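Local coordinates for putative cell filamentation protein (Bartonella quintana, PDB 4N67), which probably acts as a Fic-type AMP transferase (AMPylase) effector translocated into host cells, its Fic domain here holding ADP, at residues Y13-H25 / C68-T80. The protein carries 2 engineered substitutions. Numbering follows the deposited sequence.
Sequences YFYKNSATLKNKH and CLFHKTFEWAGVT. Engineered in segment 68-80: Lys72 (natural residue Asn).
Lys24 and His25 bind residues 71-73, near the end of helix 59-70, through two hydrogen bonds to Thr73 and a third from the lysine side chain. The backbone N of Lys24 gives a 2.8 Å bond to Thr73 O, with an N-H...O angle of 148°. A bend at chi3 (57°) carries the Lys24 chain back over this backbone; in the conformer given, NZ donates to His71 O at 2.8 Å, close to the line of that C=O bond. On the next residue, the His25 ring sets NE2 2.8 Å from Thr73 OG1, near the ring plane, a hydrogen bond in which either atom could donate, while the carbonyl O of the engineered Lys72 lies over one ring face. Asn23 OD1 receives His25 N on a lone pair, forming an Asx turn that shapes the backbone just before this imidazole.

Two waters extend the polar seam. One donates to both Tyr13 O and Lys22 O and accepts from Trp76 NE1 at 2.9 Å, within the indole plane; the other accepts from Glu75 N and donates weakly to Lys22 O.

Packing lies beside these bonds. Tyr13 turns its CD1-CE1 edge onto the pyrrole face of Trp76, with planes at 78° and centroids 5.1 Å apart, a T-shaped stack. The opposite indole face rests on Phe74 CB. Phe74 meets Lys22 O at its edge, and Leu21 CB approaches CE1 of that ring obliquely at 3.9 Å. Thr73 CG2 sits over the centre of one Phe74 face, and Trp76 CZ2 lies over the opposite face, displaced toward the rim.

Beyond the segments, Lys22 forms a salt bridge to Asp89. The side chain of Phe74 is about 8 Å from the bound ADP. The contact joins the loop before helix 30-48 to residues 71-76, which lead from helix 59-70 into the type I turn Phe74-Ala77 of the Fic fold.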
# COMPACT_ATOMS: atom_id res chain seq x y z
N TYR A 13 -9.65 -17.77 1.12
CA TYR A 13 -9.22 -16.83 0.06
C TYR A 13 -8.96 -17.53 -1.27
O TYR A 13 -8.89 -16.86 -2.28
CB TYR A 13 -7.94 -16.09 0.47
CG TYR A 13 -8.14 -14.92 1.40
CD1 TYR A 13 -8.79 -13.77 1.00
CD2 TYR A 13 -7.65 -14.96 2.71
CE1 TYR A 13 -8.93 -12.67 1.83
CE2 TYR A 13 -7.79 -13.87 3.54
CZ TYR A 13 -8.44 -12.75 3.14
OH TYR A 13 -8.56 -11.66 4.01
N PHE A 14 -8.79 -18.84 -1.27
CA PHE A 14 -8.41 -19.62 -2.44
C PHE A 14 -9.53 -20.51 -2.90
O PHE A 14 -10.33 -20.99 -2.06
CB PHE A 14 -7.24 -20.53 -2.08
CG PHE A 14 -5.97 -19.81 -1.72
CD1 PHE A 14 -5.11 -19.35 -2.70
CD2 PHE A 14 -5.58 -19.69 -0.41
CE1 PHE A 14 -3.92 -18.73 -2.39
CE2 PHE A 14 -4.38 -19.07 -0.09
CZ PHE A 14 -3.55 -18.59 -1.08
N TYR A 15 -9.56 -20.84 -4.19
CA TYR A 15 -10.45 -21.90 -4.66
C TYR A 15 -10.04 -23.22 -3.99
O TYR A 15 -8.90 -23.37 -3.58
CB TYR A 15 -10.39 -22.03 -6.19
CG TYR A 15 -10.96 -20.80 -6.88
CD1 TYR A 15 -12.30 -20.48 -6.74
CD2 TYR A 15 -10.16 -19.95 -7.62
CE1 TYR A 15 -12.83 -19.34 -7.33
CE2 TYR A 15 -10.69 -18.81 -8.21
CZ TYR A 15 -12.01 -18.51 -8.07
OH TYR A 15 -12.49 -17.34 -8.64
N LYS A 16 -11.00 -24.12 -3.89
CA LYS A 16 -10.81 -25.41 -3.23
C LYS A 16 -9.61 -26.14 -3.81
O LYS A 16 -9.51 -26.28 -5.03
CB LYS A 16 -12.07 -26.27 -3.39
N ASN A 17 -8.70 -26.56 -2.93
CA ASN A 17 -7.50 -27.32 -3.31
C ASN A 17 -6.63 -26.65 -4.38
O ASN A 17 -6.07 -27.33 -5.24
CB ASN A 17 -7.90 -28.73 -3.79
N SER A 18 -6.51 -25.33 -4.32
CA SER A 18 -5.80 -24.57 -5.34
C SER A 18 -4.92 -23.52 -4.66
O SER A 18 -5.14 -23.20 -3.49
CB SER A 18 -6.82 -23.90 -6.27
OG SER A 18 -6.20 -22.95 -7.13
N ALA A 19 -3.92 -23.02 -5.38
CA ALA A 19 -3.12 -21.88 -4.96
C ALA A 19 -3.57 -20.61 -5.68
O ALA A 19 -2.86 -19.61 -5.69
CB ALA A 19 -1.64 -22.13 -5.25
N THR A 20 -4.74 -20.66 -6.31
CA THR A 20 -5.29 -19.49 -6.99
C THR A 20 -6.31 -18.76 -6.10
O THR A 20 -7.29 -19.35 -5.66
CB THR A 20 -5.98 -19.90 -8.30
OG1 THR A 20 -5.03 -20.59 -9.14
CG2 THR A 20 -6.50 -18.71 -9.05
N LEU A 21 -6.03 -17.50 -5.86
CA LEU A 21 -6.93 -16.64 -5.10
C LEU A 21 -8.24 -16.51 -5.84
O LEU A 21 -8.25 -16.27 -7.06
CB LEU A 21 -6.33 -15.25 -4.92
CG LEU A 21 -5.10 -15.16 -3.99
CD1 LEU A 21 -4.36 -13.84 -4.13
CD2 LEU A 21 -5.55 -15.38 -2.57
N LYS A 22 -9.34 -16.61 -5.11
CA LYS A 22 -10.65 -16.33 -5.65
C LYS A 22 -10.63 -14.94 -6.29
O LYS A 22 -10.17 -13.97 -5.71
CB LYS A 22 -11.71 -16.37 -4.55
CG LYS A 22 -11.96 -17.74 -3.96
CD LYS A 22 -12.96 -17.74 -2.81
CE LYS A 22 -13.08 -19.13 -2.20
NZ LYS A 22 -14.03 -19.09 -1.06
N ASN A 23 -11.20 -14.84 -7.49
CA ASN A 23 -11.14 -13.59 -8.23
C ASN A 23 -12.37 -13.45 -9.11
O ASN A 23 -13.11 -14.41 -9.33
CB ASN A 23 -9.87 -13.50 -9.07
CG ASN A 23 -9.82 -14.54 -10.17
OD1 ASN A 23 -10.31 -14.33 -11.28
ND2 ASN A 23 -9.29 -15.73 -9.86
N LYS A 24 -12.55 -12.25 -9.65
CA LYS A 24 -13.73 -11.93 -10.45
C LYS A 24 -13.51 -12.07 -11.95
O LYS A 24 -14.43 -11.88 -12.73
CB LYS A 24 -14.18 -10.52 -10.11
CG LYS A 24 -14.69 -10.43 -8.67
CD LYS A 24 -14.86 -9.02 -8.14
CE LYS A 24 -15.80 -8.17 -8.97
NZ LYS A 24 -16.24 -6.98 -8.19
N HIS A 25 -12.30 -12.46 -12.35
CA HIS A 25 -11.92 -12.50 -13.75
C HIS A 25 -12.23 -13.79 -14.47
O HIS A 25 -12.06 -13.86 -15.69
CB HIS A 25 -10.41 -12.24 -13.89
CG HIS A 25 -10.00 -10.87 -13.52
ND1 HIS A 25 -10.50 -9.76 -14.14
CD2 HIS A 25 -9.18 -10.43 -12.55
CE1 HIS A 25 -9.94 -8.68 -13.62
NE2 HIS A 25 -9.14 -9.07 -12.64
N CYS A 68 -10.26 0.95 -5.45
CA CYS A 68 -10.18 1.40 -6.84
C CYS A 68 -9.25 0.49 -7.63
O CYS A 68 -9.58 0.05 -8.74
CB CYS A 68 -9.73 2.85 -6.91
SG CYS A 68 -10.95 4.04 -6.30
N LEU A 69 -8.10 0.17 -7.05
CA LEU A 69 -7.13 -0.65 -7.78
C LEU A 69 -7.59 -2.09 -7.96
O LEU A 69 -7.28 -2.70 -8.99
CB LEU A 69 -5.73 -0.64 -7.09
CG LEU A 69 -5.06 0.73 -6.99
CD1 LEU A 69 -3.72 0.61 -6.28
CD2 LEU A 69 -4.89 1.43 -8.33
N PHE A 70 -8.32 -2.65 -7.00
CA PHE A 70 -8.56 -4.07 -6.96
C PHE A 70 -10.00 -4.53 -7.07
O PHE A 70 -10.24 -5.74 -7.15
CB PHE A 70 -7.94 -4.70 -5.71
CG PHE A 70 -6.46 -4.71 -5.73
CD1 PHE A 70 -5.80 -5.74 -6.37
CD2 PHE A 70 -5.71 -3.70 -5.14
CE1 PHE A 70 -4.41 -5.76 -6.42
CE2 PHE A 70 -4.33 -3.72 -5.21
CZ PHE A 70 -3.69 -4.74 -5.88
N HIS A 71 -10.98 -3.64 -7.11
CA HIS A 71 -12.36 -4.11 -7.06
C HIS A 71 -12.80 -4.94 -8.25
O HIS A 71 -13.71 -5.74 -8.11
CB HIS A 71 -13.37 -3.01 -6.78
CG HIS A 71 -13.71 -2.20 -7.95
ND1 HIS A 71 -12.95 -1.14 -8.41
CD2 HIS A 71 -14.81 -2.25 -8.75
CE1 HIS A 71 -13.55 -0.60 -9.46
NE2 HIS A 71 -14.67 -1.25 -9.67
N LYS A 72 -12.17 -4.77 -9.41
CA LYS A 72 -12.53 -5.63 -10.55
C LYS A 72 -11.87 -7.00 -10.45
O LYS A 72 -12.25 -7.91 -11.17
CB LYS A 72 -12.20 -4.95 -11.88
CG LYS A 72 -13.03 -3.69 -12.03
CD LYS A 72 -12.76 -2.91 -13.29
CE LYS A 72 -13.23 -1.46 -13.13
NZ LYS A 72 -12.52 -0.47 -13.98
N THR A 73 -10.92 -7.16 -9.53
CA THR A 73 -10.20 -8.43 -9.36
C THR A 73 -10.68 -9.21 -8.16
O THR A 73 -10.91 -10.41 -8.25
CB THR A 73 -8.67 -8.13 -9.24
OG1 THR A 73 -8.23 -7.48 -10.46
CG2 THR A 73 -7.86 -9.39 -8.93
N PHE A 74 -10.78 -8.56 -6.99
CA PHE A 74 -11.12 -9.24 -5.75
C PHE A 74 -12.41 -8.70 -5.12
O PHE A 74 -12.58 -7.48 -5.03
CB PHE A 74 -10.00 -9.07 -4.72
CG PHE A 74 -8.70 -9.68 -5.12
CD1 PHE A 74 -8.64 -11.02 -5.48
CD2 PHE A 74 -7.52 -8.93 -5.16
CE1 PHE A 74 -7.43 -11.61 -5.83
CE2 PHE A 74 -6.31 -9.51 -5.52
CZ PHE A 74 -6.27 -10.86 -5.85
N GLU A 75 -13.27 -9.62 -4.66
CA GLU A 75 -14.52 -9.25 -3.95
C GLU A 75 -14.24 -8.44 -2.69
O GLU A 75 -15.03 -7.55 -2.33
CB GLU A 75 -15.35 -10.47 -3.58
CG GLU A 75 -16.00 -11.17 -4.78
CD GLU A 75 -16.80 -12.38 -4.36
OE1 GLU A 75 -17.53 -12.29 -3.35
OE2 GLU A 75 -16.74 -13.41 -5.05
N TRP A 76 -13.10 -8.73 -2.07
CA TRP A 76 -12.70 -8.07 -0.81
C TRP A 76 -11.87 -6.83 -1.02
O TRP A 76 -11.27 -6.32 -0.05
CB TRP A 76 -11.95 -9.07 0.12
CG TRP A 76 -10.89 -9.85 -0.58
CD1 TRP A 76 -11.04 -11.09 -1.19
CD2 TRP A 76 -9.53 -9.47 -0.82
NE1 TRP A 76 -9.86 -11.47 -1.76
CE2 TRP A 76 -8.92 -10.51 -1.52
CE3 TRP A 76 -8.75 -8.38 -0.43
CZ2 TRP A 76 -7.58 -10.46 -1.90
CZ3 TRP A 76 -7.44 -8.33 -0.81
CH2 TRP A 76 -6.87 -9.37 -1.55
N ALA A 77 -11.81 -6.27 -2.23
CA ALA A 77 -11.04 -5.03 -2.42
C ALA A 77 -11.55 -3.98 -1.43
O ALA A 77 -12.75 -3.79 -1.27
CB ALA A 77 -11.18 -4.50 -3.84
N GLY A 78 -10.60 -3.26 -0.84
CA GLY A 78 -10.90 -2.22 0.14
C GLY A 78 -11.10 -2.72 1.55
O GLY A 78 -11.28 -1.90 2.44
N VAL A 79 -11.09 -4.02 1.76
CA VAL A 79 -11.35 -4.61 3.09
C VAL A 79 -10.03 -5.07 3.68
O VAL A 79 -9.26 -5.79 3.02
CB VAL A 79 -12.35 -5.79 2.99
CG1 VAL A 79 -12.69 -6.32 4.38
CG2 VAL A 79 -13.60 -5.37 2.25
N THR A 80 -9.77 -4.68 4.92
CA THR A 80 -8.51 -5.07 5.57
C THR A 80 -8.61 -6.50 6.11
O THR A 80 -9.69 -7.00 6.39
CB THR A 80 -8.09 -4.05 6.65
OG1 THR A 80 -9.17 -3.85 7.57
CG2 THR A 80 -7.67 -2.74 6.02
O HOH W 1 -9.37 -14.02 -2.98
O HOH W 2 -12.55 -12.39 -5.12